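Leucine aminopeptidase 1 (Caenorhabditis elegans, PDB 2HC9) is a zinc-dependent M17-family aminopeptidase that releases N-terminal amino acids, preferably leucine, from peptides and probably acts as a digestive enzyme. Local coordinates at residues 343-348 with 357-362; 299-304 with 350-355; 39-44 with 110-115; 19-24 with 100-105; 123-128 with 168-173. The protein carries 1 engineered substitution. All blocks are in the same frame, centred on the assembly; numbering follows the deposited sequence.

Interaction 1. Residues 343-348 with 357-362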
# COMPACT_ATOMS: atom_id res chain seq x y z
N ASP A 343 -0.73 34.65 3.88
CA ASP A 343 -0.05 35.87 4.33
C ASP A 343 0.19 36.85 3.17
O ASP A 343 0.02 38.07 3.32
CB ASP A 343 1.30 35.52 4.96
CG ASP A 343 1.16 34.91 6.35
OD1 ASP A 343 0.04 34.85 6.91
OD2 ASP A 343 2.22 34.49 6.88
N GLY A 344 0.61 36.33 2.01
CA GLY A 344 0.94 37.20 0.87
C GLY A 344 -0.28 37.97 0.37
O GLY A 344 -0.19 39.18 0.08
N VAL A 345 -1.42 37.29 0.31
CA VAL A 345 -2.64 37.91 -0.16
C VAL A 345 -3.20 38.92 0.88
O VAL A 345 -3.67 40.01 0.54
CB VAL A 345 -3.66 36.80 -0.56
CG1 VAL A 345 -5.01 37.36 -0.75
CG2 VAL A 345 -3.22 36.09 -1.85
N PHE A 346 -3.12 38.56 2.15
CA PHE A 346 -3.49 39.52 3.19
C PHE A 346 -2.61 40.78 3.17
O PHE A 346 -3.10 41.92 3.22
CB PHE A 346 -3.45 38.89 4.59
CG PHE A 346 -3.95 39.82 5.66
CD1 PHE A 346 -5.33 39.97 5.86
CD2 PHE A 346 -3.06 40.58 6.43
CE1 PHE A 346 -5.80 40.86 6.86
CE2 PHE A 346 -3.52 41.48 7.39
CZ PHE A 346 -4.90 41.61 7.62
N TYR A 347 -1.32 40.58 3.06
CA TYR A 347 -0.41 41.72 2.89
C TYR A 347 -0.79 42.60 1.70
O TYR A 347 -0.81 43.84 1.82
CB TYR A 347 1.03 41.23 2.75
CG TYR A 347 2.06 42.34 2.74
CD1 TYR A 347 2.67 42.76 3.92
CD2 TYR A 347 2.42 42.98 1.54
CE1 TYR A 347 3.65 43.77 3.91
CE2 TYR A 347 3.39 43.99 1.53
CZ TYR A 347 4.00 44.36 2.70
OH TYR A 347 4.96 45.35 2.66
N ALA A 348 -1.06 41.97 0.55
CA ALA A 348 -1.42 42.72 -0.65
C ALA A 348 -2.66 43.55 -0.41
O ALA A 348 -2.72 44.71 -0.83
CB ALA A 348 -1.64 41.78 -1.85
N ILE A 357 -6.20 41.20 -6.74
CA ILE A 357 -5.15 40.34 -6.15
C ILE A 357 -5.17 38.98 -6.85
O ILE A 357 -6.17 38.25 -6.80
CB ILE A 357 -5.33 40.15 -4.62
CG1 ILE A 357 -5.34 41.52 -3.90
CG2 ILE A 357 -4.25 39.18 -4.05
CD1 ILE A 357 -5.77 41.45 -2.43
N PHE A 358 -4.08 38.68 -7.55
CA PHE A 358 -3.88 37.37 -8.18
C PHE A 358 -2.89 36.61 -7.34
O PHE A 358 -1.88 37.17 -6.91
CB PHE A 358 -3.28 37.53 -9.60
CG PHE A 358 -4.18 38.25 -10.56
CD1 PHE A 358 -5.16 37.55 -11.26
CD2 PHE A 358 -4.00 39.61 -10.81
CE1 PHE A 358 -5.98 38.20 -12.19
CE2 PHE A 358 -4.82 40.29 -11.73
CZ PHE A 358 -5.83 39.58 -12.42
N ASP A 359 -3.15 35.33 -7.12
CA ASP A 359 -2.10 34.48 -6.57
C ASP A 359 -1.95 33.28 -7.49
O ASP A 359 -2.93 32.79 -8.04
CB ASP A 359 -2.39 34.10 -5.08
CG ASP A 359 -3.44 33.02 -4.94
OD1 ASP A 359 -4.61 33.35 -4.63
OD2 ASP A 359 -3.10 31.82 -5.11
N MET A 360 -0.71 32.87 -7.73
CA MET A 360 -0.47 31.76 -8.65
C MET A 360 0.50 30.82 -7.97
O MET A 360 1.49 31.26 -7.37
CB MET A 360 0.12 32.28 -9.95
CG MET A 360 0.29 31.19 -11.01
SD MET A 360 0.72 31.76 -12.68
CE MET A 360 2.44 32.33 -12.50
N ALA A 361 0.24 29.53 -8.08
CA ALA A 361 0.95 28.54 -7.26
C ALA A 361 0.90 27.19 -7.93
O ALA A 361 -0.11 26.81 -8.50
CB ALA A 361 0.32 28.43 -5.89
N THR A 362 1.99 26.43 -7.77
CA THR A 362 1.97 24.99 -8.04
C THR A 362 1.41 24.33 -6.77
O THR A 362 2.17 23.87 -5.92
CB THR A 362 3.40 24.45 -8.33
OG1 THR A 362 4.26 24.85 -7.27
CG2 THR A 362 3.94 25.04 -9.61
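An alpha-beta unit of the catalytic domain brings Val-345 and Ala-348 of helix 337-350 onto Ile-357 and Asp-359 of strand 356-361, the strand that follows this helix in the chain. The local axes approach to 9.2 Å, and their directions differ by 163°, as expected when a chain runs down a helix and returns along the sheet beneath it. Val-345, described here in one of two modelled conformers, presents both methyls. Its CG1 lies 3.8 Å from Ile-357 CG2, while its CG2 rests on Asp-359 CB at 3.9 Å and lies beside the carboxylate oxygen OD1 of that residue at 4.1 Å. Ile-357 divides its branches: CG2 meets the valine, and CG1, turned anti to the carbonyl carbon (chi1 -57°), carries CD1 to within 4.2 Å of Ala-348 CB. The contact is mainly apolar, with no polar bond across it, and all four residues are buried. The buried carboxylate of Asp-359 is satisfied from the sheet itself, OD2 by His-455 ND1 and OD1 by Trp-453 NE1. Two partners on separate oxygens should limit its rotation and probably favour the charged form. Strand 356-361 runs between parallel partners 246-254 and 452-457; Val-345 also touches Ile-445, Ala-348 reaches Ala-248 on strand 246-254, and Phe-358 points away from the helix to pack against helix 473-480.

Interaction 2. Residues 299-304 with 350-355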
# COMPACT_ATOMS: atom_id res chain seq x y z
N HIS A 299 2.29 45.21 -8.16
CA HIS A 299 3.21 44.66 -7.14
C HIS A 299 3.45 43.17 -7.43
O HIS A 299 2.51 42.44 -7.77
CB HIS A 299 2.63 44.79 -5.73
CG HIS A 299 2.09 46.15 -5.39
ND1 HIS A 299 2.88 47.15 -4.85
CD2 HIS A 299 0.84 46.67 -5.49
CE1 HIS A 299 2.13 48.22 -4.62
NE2 HIS A 299 0.89 47.96 -5.01
N ALA A 300 4.70 42.72 -7.30
CA ALA A 300 5.00 41.28 -7.24
C ALA A 300 5.30 40.96 -5.78
O ALA A 300 6.14 41.62 -5.17
CB ALA A 300 6.19 40.94 -8.14
N CYS A 301 4.59 39.97 -5.22
CA CYS A 301 4.78 39.61 -3.82
C CYS A 301 5.16 38.13 -3.80
O CYS A 301 4.34 37.28 -4.16
CB CYS A 301 3.48 39.77 -3.00
SG CYS A 301 2.79 41.45 -3.06
N LEU A 302 6.39 37.84 -3.41
CA LEU A 302 6.93 36.48 -3.53
C LEU A 302 7.11 35.88 -2.15
O LEU A 302 7.81 36.44 -1.32
CB LEU A 302 8.26 36.48 -4.29
CG LEU A 302 8.18 37.19 -5.66
CD1 LEU A 302 9.53 37.09 -6.33
CD2 LEU A 302 7.06 36.69 -6.59
N CYS A 303 6.47 34.73 -1.91
CA CYS A 303 6.56 34.08 -0.62
C CYS A 303 7.56 32.95 -0.78
O CYS A 303 7.26 31.96 -1.46
CB CYS A 303 5.17 33.53 -0.23
SG CYS A 303 3.88 34.83 -0.27
N ILE A 304 8.75 33.10 -0.18
CA ILE A 304 9.92 32.27 -0.56
C ILE A 304 10.38 31.46 0.66
O ILE A 304 10.85 32.03 1.65
CB ILE A 304 11.08 33.12 -1.08
CG1 ILE A 304 10.66 33.86 -2.36
CG2 ILE A 304 12.31 32.23 -1.39
CD1 ILE A 304 11.67 34.99 -2.78
N GLU A 350 -4.08 44.46 2.73
CA GLU A 350 -4.02 45.32 3.93
C GLU A 350 -2.94 46.40 3.81
O GLU A 350 -3.20 47.57 4.08
CB GLU A 350 -3.80 44.45 5.19
CG GLU A 350 -3.43 45.19 6.48
CD GLU A 350 -4.59 45.98 7.09
OE1 GLU A 350 -4.32 46.91 7.88
OE2 GLU A 350 -5.76 45.67 6.79
N THR A 351 -1.74 45.99 3.41
CA THR A 351 -0.58 46.87 3.40
C THR A 351 -0.44 47.56 2.06
O THR A 351 -0.27 48.79 2.00
CB THR A 351 0.70 46.14 3.80
OG1 THR A 351 0.54 45.68 5.14
CG2 THR A 351 1.91 47.13 3.76
N LEU A 352 -0.54 46.81 0.97
CA LEU A 352 -0.40 47.42 -0.36
C LEU A 352 -1.65 48.10 -0.89
O LEU A 352 -1.57 48.82 -1.88
CB LEU A 352 0.11 46.40 -1.39
CG LEU A 352 1.44 45.76 -0.99
CD1 LEU A 352 1.88 44.75 -2.06
CD2 LEU A 352 2.53 46.87 -0.76
N LYS A 353 -2.81 47.87 -0.25
CA LYS A 353 -4.09 48.39 -0.73
C LYS A 353 -4.44 47.96 -2.15
O LYS A 353 -5.10 48.70 -2.90
CB LYS A 353 -4.18 49.93 -0.59
CG LYS A 353 -3.66 50.48 0.76
CD LYS A 353 -4.44 49.92 1.94
CE LYS A 353 -4.03 50.55 3.25
NZ LYS A 353 -4.76 49.85 4.38
N ALA A 354 -4.03 46.74 -2.52
CA ALA A 354 -4.33 46.23 -3.86
C ALA A 354 -5.83 45.92 -3.91
O ALA A 354 -6.39 45.41 -2.93
CB ALA A 354 -3.52 44.95 -4.17
N THR A 355 -6.46 46.24 -5.04
CA THR A 355 -7.88 45.96 -5.26
C THR A 355 -8.13 44.89 -6.31
O THR A 355 -9.26 44.46 -6.54
CB THR A 355 -8.60 47.24 -5.68
OG1 THR A 355 -7.94 47.81 -6.83
CG2 THR A 355 -8.58 48.24 -4.52
O HOH W 1 -1.21 49.57 -4.46
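Leu-352 lays its CD1 methyl over one face of the His-299 imidazole, 3.9 Å from the ring centroid and 24° off the normal, which meets the geometry of a CH-pi contact. The methyl is offset toward the rim, so the nearest ring atom is His-299 CG, at 3.6 Å from Leu-352 CD1. The same methyl lies 3.6 Å from Cys-301 SG, so it is shared by two residues pointing from the same side of strand 297-307. His-299 and Leu-352 approach from opposite directions. The second leucine methyl, CD2, lies over the ND1-CE1 side, 4.1 Å from both His-299 ND1 and His-299 CE1. A water joins the polar groups in the plane of the imidazole, lying 2.7 Å from His-299 NE2 and donating to Leu-352 O at 2.7 Å. With His-299 ND1 hydrogen-bonded to Ser-237 OG, both ring nitrogens have partners, which should fix the ring's rotation. Leu-352 lies where the chain leaves helix 337-350; Lys-353 takes a positive phi of 58°, and its NZ turns back to donate to Glu-350 O at 2.8 Å, in the carbonyl plane, which probably helps to set the turn. Leu-352 also packs on Tyr-347 and Val-235. This is the turn between helix and strand in an alpha/beta fold, here covering the early part of strand 297-307 in the catalytic-domain sheet.

Interaction 3. Residues 39-44 with 110-115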
# COMPACT_ATOMS: atom_id res chain seq x y z
N LYS A 39 12.16 32.36 -50.06
CA LYS A 39 12.93 31.53 -50.99
C LYS A 39 14.42 31.61 -50.69
O LYS A 39 15.11 30.59 -50.68
CB LYS A 39 12.68 31.96 -52.44
CG LYS A 39 13.56 31.29 -53.48
CD LYS A 39 13.04 31.66 -54.87
CE LYS A 39 13.96 31.19 -55.98
NZ LYS A 39 13.36 31.51 -57.32
N GLU A 40 14.91 32.81 -50.45
CA GLU A 40 16.32 33.01 -50.12
C GLU A 40 16.74 32.13 -48.95
O GLU A 40 17.80 31.51 -48.98
CB GLU A 40 16.55 34.48 -49.81
CG GLU A 40 17.99 34.91 -49.63
CD GLU A 40 18.09 36.40 -49.26
OE1 GLU A 40 17.42 37.23 -49.91
OE2 GLU A 40 18.84 36.72 -48.31
N VAL A 41 15.90 32.08 -47.92
CA VAL A 41 16.20 31.33 -46.70
C VAL A 41 15.99 29.81 -46.87
O VAL A 41 16.76 28.99 -46.35
CB VAL A 41 15.40 31.95 -45.50
CG1 VAL A 41 15.19 30.97 -44.37
CG2 VAL A 41 16.12 33.20 -44.99
N ALA A 42 14.98 29.42 -47.63
CA ALA A 42 14.58 28.02 -47.66
C ALA A 42 15.22 27.18 -48.75
O ALA A 42 15.18 25.96 -48.69
CB ALA A 42 13.06 27.89 -47.73
N GLN A 43 15.81 27.82 -49.77
CA GLN A 43 16.23 27.08 -50.96
C GLN A 43 17.50 26.25 -50.78
O GLN A 43 17.80 25.39 -51.60
CB GLN A 43 16.30 27.96 -52.22
CG GLN A 43 17.40 29.00 -52.20
CD GLN A 43 17.41 29.89 -53.45
OE1 GLN A 43 18.10 30.90 -53.48
NE2 GLN A 43 16.64 29.52 -54.46
N LYS A 44 18.22 26.46 -49.68
CA LYS A 44 19.21 25.48 -49.20
C LYS A 44 18.58 24.09 -49.05
O LYS A 44 19.21 23.07 -49.34
CB LYS A 44 19.82 25.93 -47.87
CG LYS A 44 19.36 27.31 -47.40
CD LYS A 44 20.43 28.37 -47.63
CE LYS A 44 19.93 29.74 -47.19
NZ LYS A 44 21.03 30.61 -46.65
N HIS A 110 17.36 29.45 -37.07
CA HIS A 110 16.52 30.43 -37.71
C HIS A 110 15.08 29.89 -37.80
O HIS A 110 14.85 28.87 -38.49
CB HIS A 110 17.07 30.72 -39.11
CG HIS A 110 16.49 31.95 -39.75
ND1 HIS A 110 16.78 32.31 -41.05
CD2 HIS A 110 15.65 32.90 -39.27
CE1 HIS A 110 16.14 33.44 -41.34
NE2 HIS A 110 15.45 33.81 -40.28
N PHE A 111 14.15 30.53 -37.10
CA PHE A 111 12.71 30.23 -37.27
C PHE A 111 12.09 31.19 -38.24
O PHE A 111 12.23 32.42 -38.10
CB PHE A 111 11.93 30.28 -35.94
CG PHE A 111 12.34 29.21 -34.97
CD1 PHE A 111 11.63 28.01 -34.90
CD2 PHE A 111 13.50 29.37 -34.21
CE1 PHE A 111 12.06 26.99 -34.04
CE2 PHE A 111 13.94 28.36 -33.34
CZ PHE A 111 13.22 27.17 -33.25
N VAL A 112 11.37 30.63 -39.19
CA VAL A 112 10.44 31.41 -40.00
C VAL A 112 9.02 31.05 -39.56
O VAL A 112 8.52 29.95 -39.83
CB VAL A 112 10.60 31.15 -41.50
CG1 VAL A 112 9.56 31.99 -42.27
CG2 VAL A 112 12.04 31.53 -41.95
N LEU A 113 8.41 31.99 -38.87
CA LEU A 113 7.08 31.79 -38.27
C LEU A 113 6.01 32.50 -39.09
O LEU A 113 5.88 33.73 -39.03
CB LEU A 113 7.07 32.28 -36.82
CG LEU A 113 5.71 32.25 -36.07
CD1 LEU A 113 5.17 30.81 -35.96
CD2 LEU A 113 5.87 32.85 -34.68
N PHE A 114 5.22 31.71 -39.83
CA PHE A 114 4.07 32.25 -40.57
C PHE A 114 2.83 32.19 -39.68
O PHE A 114 2.18 31.17 -39.60
CB PHE A 114 3.81 31.41 -41.82
CG PHE A 114 4.90 31.51 -42.85
CD1 PHE A 114 5.05 32.66 -43.62
CD2 PHE A 114 5.75 30.42 -43.07
CE1 PHE A 114 6.06 32.75 -44.59
CE2 PHE A 114 6.77 30.50 -44.04
CZ PHE A 114 6.92 31.67 -44.81
N ALA A 115 2.53 33.29 -39.01
CA ALA A 115 1.43 33.26 -38.05
C ALA A 115 0.60 34.49 -38.28
O ALA A 115 1.12 35.58 -38.50
CB ALA A 115 1.96 33.21 -36.63
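Val-41 turns CG1 anti to its own amide nitrogen (chi1 157°, some way from the ideal 180°), and this rotation sends both methyls from helix 36-42 toward His-110 and Val-112 on strand 108-114. His-110 matches it with CG likewise anti to N (chi1 -166°), which swings the imidazole out to meet the helix. The ring is approached at its edge by Val-41 CG2, which lies near the ring plane, 3.7 Å from His-110 CE1; CG1 of the same valine lies off the plane, to one side of His-110 ND1 and 3.9 Å from it. Two residues along the strand, Val-112 CG2 meets Val-41 CG1 tip to tip at 4.0 Å. A single helix residue thus bridges two strand residues of the same face, and only 103 Å² is buried between the segments. The imidazole is anchored on its other nitrogen, since His-110 NE2 is hydrogen-bonded to Asp-149 OD2 on the adjoining strand 145-151; the carboxylate would probably polarise the ring. Val-41 additionally touches Leu-20 of strand 18-25, so it spans two neighbouring strands. Phe-111 and Leu-113 face the other side of the sheet, toward helix 120-128. Helices on both faces of a largely parallel sheet are consistent with the macro-like fold of the M17 N-terminal domain, and helix 36-42 supplies part of one such layer.

Interaction 4. Residues 19-24 with 100-105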
# COMPACT_ATOMS: atom_id res chain seq x y z
N SER A 19 20.66 26.04 -38.54
CA SER A 19 19.47 25.20 -38.60
C SER A 19 18.24 26.04 -38.93
O SER A 19 18.06 27.11 -38.35
CB SER A 19 19.20 24.51 -37.26
OG SER A 19 17.93 23.87 -37.30
N LEU A 20 17.40 25.54 -39.82
CA LEU A 20 16.22 26.28 -40.21
C LEU A 20 14.96 25.53 -39.79
O LEU A 20 14.78 24.35 -40.13
CB LEU A 20 16.19 26.49 -41.73
CG LEU A 20 14.88 27.07 -42.29
CD1 LEU A 20 14.69 28.50 -41.83
CD2 LEU A 20 14.84 26.99 -43.84
N ILE A 21 14.07 26.21 -39.10
CA ILE A 21 12.78 25.60 -38.78
C ILE A 21 11.65 26.51 -39.24
O ILE A 21 11.54 27.66 -38.80
CB ILE A 21 12.66 25.26 -37.27
CG1 ILE A 21 13.75 24.24 -36.89
CG2 ILE A 21 11.24 24.74 -36.93
CD1 ILE A 21 13.91 24.04 -35.43
N ILE A 22 10.82 26.00 -40.16
CA ILE A 22 9.65 26.74 -40.66
C ILE A 22 8.39 26.30 -39.92
O ILE A 22 8.14 25.11 -39.76
CB ILE A 22 9.45 26.52 -42.19
CG1 ILE A 22 10.73 26.90 -42.94
CG2 ILE A 22 8.23 27.33 -42.72
CD1 ILE A 22 10.82 26.28 -44.35
N VAL A 23 7.61 27.28 -39.46
CA VAL A 23 6.43 26.98 -38.65
C VAL A 23 5.18 27.69 -39.17
O VAL A 23 5.20 28.90 -39.45
CB VAL A 23 6.66 27.37 -37.16
CG1 VAL A 23 5.45 26.92 -36.28
CG2 VAL A 23 7.98 26.79 -36.66
N GLY A 24 4.09 26.95 -39.33
CA GLY A 24 2.82 27.58 -39.70
C GLY A 24 1.63 26.63 -39.63
O GLY A 24 1.78 25.43 -39.77
N ILE A 100 13.30 18.26 -31.05
CA ILE A 100 14.35 18.51 -32.02
C ILE A 100 15.68 18.82 -31.35
O ILE A 100 15.76 19.64 -30.44
CB ILE A 100 13.97 19.62 -33.01
CG1 ILE A 100 12.77 19.17 -33.86
CG2 ILE A 100 15.18 20.00 -33.90
CD1 ILE A 100 12.22 20.30 -34.73
N ASN A 101 16.72 18.14 -31.81
CA ASN A 101 18.10 18.47 -31.45
C ASN A 101 18.87 19.05 -32.62
O ASN A 101 18.63 18.68 -33.77
CB ASN A 101 18.79 17.24 -30.89
CG ASN A 101 18.13 16.75 -29.61
OD1 ASN A 101 17.70 17.54 -28.77
ND2 ASN A 101 18.03 15.43 -29.47
N TYR A 102 19.79 19.97 -32.33
CA TYR A 102 20.60 20.62 -33.39
C TYR A 102 22.00 19.99 -33.37
O TYR A 102 22.53 19.69 -32.29
CB TYR A 102 20.67 22.14 -33.16
CG TYR A 102 19.32 22.75 -32.93
CD1 TYR A 102 18.45 22.97 -34.00
CD2 TYR A 102 18.87 23.07 -31.63
CE1 TYR A 102 17.19 23.48 -33.80
CE2 TYR A 102 17.57 23.61 -31.42
CZ TYR A 102 16.75 23.81 -32.52
OH TYR A 102 15.48 24.32 -32.37
N PRO A 103 22.59 19.77 -34.56
CA PRO A 103 23.97 19.27 -34.56
C PRO A 103 24.89 20.08 -33.66
O PRO A 103 24.72 21.29 -33.51
CB PRO A 103 24.39 19.35 -36.03
CG PRO A 103 23.09 19.24 -36.78
CD PRO A 103 22.07 19.96 -35.93
N GLU A 104 25.83 19.39 -33.04
CA GLU A 104 26.80 19.95 -32.11
C GLU A 104 27.41 21.29 -32.58
O GLU A 104 27.60 22.22 -31.79
CB GLU A 104 27.87 18.85 -31.93
CG GLU A 104 29.15 19.20 -31.26
CD GLU A 104 30.10 19.94 -32.16
OE1 GLU A 104 30.53 19.40 -33.22
OE2 GLU A 104 30.41 21.07 -31.79
N ASP A 105 27.70 21.41 -33.87
CA ASP A 105 28.39 22.59 -34.37
C ASP A 105 27.46 23.65 -35.00
O ASP A 105 27.93 24.60 -35.64
CB ASP A 105 29.48 22.19 -35.38
CG ASP A 105 28.94 21.34 -36.53
OD1 ASP A 105 27.80 20.83 -36.44
OD2 ASP A 105 29.66 21.18 -37.54
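Ser-19 OG, in the one of two modelled conformers described here, is hydrogen-bonded to the backbone oxygen of Leu-71 and at the same time abuts the rim of Tyr-102. The hydroxyl oxygen lies 3.5 Å from Tyr-102 CD1 and 3.6 Å from Tyr-102 CE1, at the ring edge and near its plane; these are van der Waals contacts, and the polar need of the oxygen is met by Leu-71. Further along the same edge comes Ile-21, whose CD1 sits in the ring plane, 3.7 Å from Tyr-102 CE1 and 3.5 Å from Tyr-102 OH. The isoleucine and tyrosine side chains cross at about a right angle. CG1 of Ile-21 stands anti to the carbonyl carbon (chi1 -62°) with the chain extended beyond it (chi2 169°), and this straight reach delivers the terminal methyl to the phenol. That methyl is shared, for Ile-100 CD1 also approaches Ile-21 CD1, at 4.2 Å. The loop 100-105 therefore lays an isoleucine and a tyrosine side chain against one face of strand 18-25, while Leu-20 points away from it. Beyond the contact, Asp-105 forms a salt bridge with Arg-58 of a neighbouring subunit, and Pro-103 packs on that same arginine, so this loop also takes part in the assembly. Within the domain the loop links helix 90-97 to strand 108-114: Ile-21 and Tyr-102 both touch Leu-97 of the helix and Phe-111 of the strand, and Ile-100 reaches His-73 on strand 72-77, the other sheet neighbour of 18-25.

Interaction 5. Residues 123-128 with 168-173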
# COMPACT_ATOMS: atom_id res chain seq x y z
N HIS A 123 2.57 31.56 -30.25
CA HIS A 123 3.50 30.78 -31.08
C HIS A 123 4.94 31.11 -30.74
O HIS A 123 5.78 30.22 -30.58
CB HIS A 123 3.23 31.04 -32.57
CG HIS A 123 1.99 30.36 -33.07
ND1 HIS A 123 1.78 30.08 -34.41
CD2 HIS A 123 0.92 29.85 -32.41
CE1 HIS A 123 0.61 29.47 -34.55
NE2 HIS A 123 0.07 29.32 -33.36
N VAL A 124 5.24 32.41 -30.62
CA VAL A 124 6.58 32.83 -30.19
C VAL A 124 6.93 32.21 -28.81
O VAL A 124 8.01 31.64 -28.64
CB VAL A 124 6.70 34.37 -30.18
CG1 VAL A 124 8.00 34.81 -29.46
CG2 VAL A 124 6.67 34.89 -31.61
N ALA A 125 6.00 32.31 -27.86
CA ALA A 125 6.26 31.80 -26.51
C ALA A 125 6.55 30.30 -26.57
O ALA A 125 7.50 29.81 -25.93
CB ALA A 125 5.06 32.07 -25.61
N ALA A 126 5.73 29.57 -27.34
CA ALA A 126 5.92 28.12 -27.46
C ALA A 126 7.31 27.79 -27.99
O ALA A 126 7.93 26.83 -27.51
CB ALA A 126 4.85 27.51 -28.39
N ILE A 127 7.81 28.56 -28.97
CA ILE A 127 9.19 28.31 -29.48
C ILE A 127 10.24 28.63 -28.41
O ILE A 127 11.18 27.85 -28.18
CB ILE A 127 9.47 29.14 -30.77
CG1 ILE A 127 8.58 28.69 -31.94
CG2 ILE A 127 10.96 29.07 -31.17
CD1 ILE A 127 8.57 29.69 -33.14
N ALA A 128 10.07 29.78 -27.75
CA ALA A 128 10.98 30.21 -26.69
C ALA A 128 11.14 29.14 -25.61
O ALA A 128 12.25 28.91 -25.13
CB ALA A 128 10.49 31.53 -26.08
N GLU A 168 12.27 36.03 -23.17
CA GLU A 168 13.20 36.02 -22.03
C GLU A 168 12.47 35.70 -20.74
O GLU A 168 12.96 34.91 -19.93
CB GLU A 168 13.96 37.36 -21.94
CG GLU A 168 14.82 37.53 -20.66
CD GLU A 168 16.08 36.64 -20.61
OE1 GLU A 168 16.29 35.76 -21.46
OE2 GLU A 168 16.89 36.83 -19.68
N SER A 169 11.30 36.29 -20.53
CA SER A 169 10.57 36.07 -19.27
C SER A 169 10.17 34.59 -19.16
O SER A 169 10.27 33.99 -18.08
CB SER A 169 9.35 36.98 -19.20
OG SER A 169 9.70 38.27 -18.73
N VAL A 170 9.73 34.03 -20.29
CA VAL A 170 9.37 32.60 -20.38
C VAL A 170 10.58 31.73 -20.04
O VAL A 170 10.51 30.85 -19.15
CB VAL A 170 8.77 32.24 -21.79
CG1 VAL A 170 8.67 30.71 -21.97
CG2 VAL A 170 7.37 32.91 -21.95
N ARG A 171 11.71 31.99 -20.71
CA ARG A 171 12.92 31.18 -20.46
C ARG A 171 13.50 31.36 -19.06
O ARG A 171 14.05 30.42 -18.49
CB ARG A 171 13.98 31.45 -21.53
CG ARG A 171 13.52 31.00 -22.91
CD ARG A 171 14.56 31.40 -23.98
NE ARG A 171 15.79 30.60 -23.90
CZ ARG A 171 17.03 31.08 -24.00
NH1 ARG A 171 17.27 32.40 -24.13
NH2 ARG A 171 18.05 30.24 -23.94
N GLU A 172 13.39 32.57 -18.52
CA GLU A 172 13.82 32.82 -17.13
C GLU A 172 12.96 32.07 -16.11
O GLU A 172 13.49 31.47 -15.17
CB GLU A 172 13.77 34.33 -16.81
CG GLU A 172 14.97 35.12 -17.45
CD GLU A 172 16.27 34.76 -16.77
OE1 GLU A 172 16.55 35.36 -15.71
OE2 GLU A 172 16.96 33.82 -17.24
N THR A 173 11.65 32.12 -16.29
CA THR A 173 10.73 31.35 -15.41
C THR A 173 11.15 29.88 -15.41
O THR A 173 11.30 29.27 -14.35
CB THR A 173 9.27 31.45 -15.93
OG1 THR A 173 8.86 32.81 -15.95
CG2 THR A 173 8.31 30.68 -15.00
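Helix packs on helix where Ala-128, at the end of helix 120-128, meets Arg-171 of the long helix 157-178, which, as in other M17 aminopeptidases, joins the two domains. This end is the tight one. Ala-128 O lies 3.3 Å from Arg-171 CG and 3.6 Å from Arg-171 CD, and the backbones draw close, with the CA atoms of Ala-128 and Arg-171 6.6 Å apart. The aliphatic part of the arginine does the touching; its chain bends at chi3 (71°), and its polar end is held by other carbonyls, NE by Phe-131 O and NH1 by Thr-2 O. The other end is looser, for there the carbonyl oxygen Ala-125 O comes only to 4.2 Å from Val-170 CG1. Small alanines on helix 120-128 probably help to permit the close approach. Toward solvent, the partly exposed Glu-168 and Glu-172 play no direct part across the interface, but both form salt bridges to Lys-133. Further round helix 157-178, Ser-169 O accepts two bonds from one residue: Thr-173 OG1 donates at 2.8 Å, tilted 32° from the carbonyl plane, while Thr-173 N comes from the opposite face of that plane at 2.9 Å.

Overall arrangement
Interactions 1 and 2 form one block in the catalytic domain: their centres are 7 Å apart, Ala-348 O lies 3.0 Å from Ala-354 N, and both reach the same sheet. Interaction 1 is the nearer to the metal site, the Asp-359 side chain being about 12 Å from a bound zinc and about 7 Å from that of Lys-252, a zinc ligand. Interactions 3 and 4 share the N-terminal sheet through neighbouring strands, with His-110 N 2.8 Å from Ser-19 O. Their centres lie 40 to 45 Å from those of 1 and 2. Interaction 5 stands between the two groups, touching interaction 3 where Phe-111 CZ meets Ile-127 CG2 at 3.6 Å.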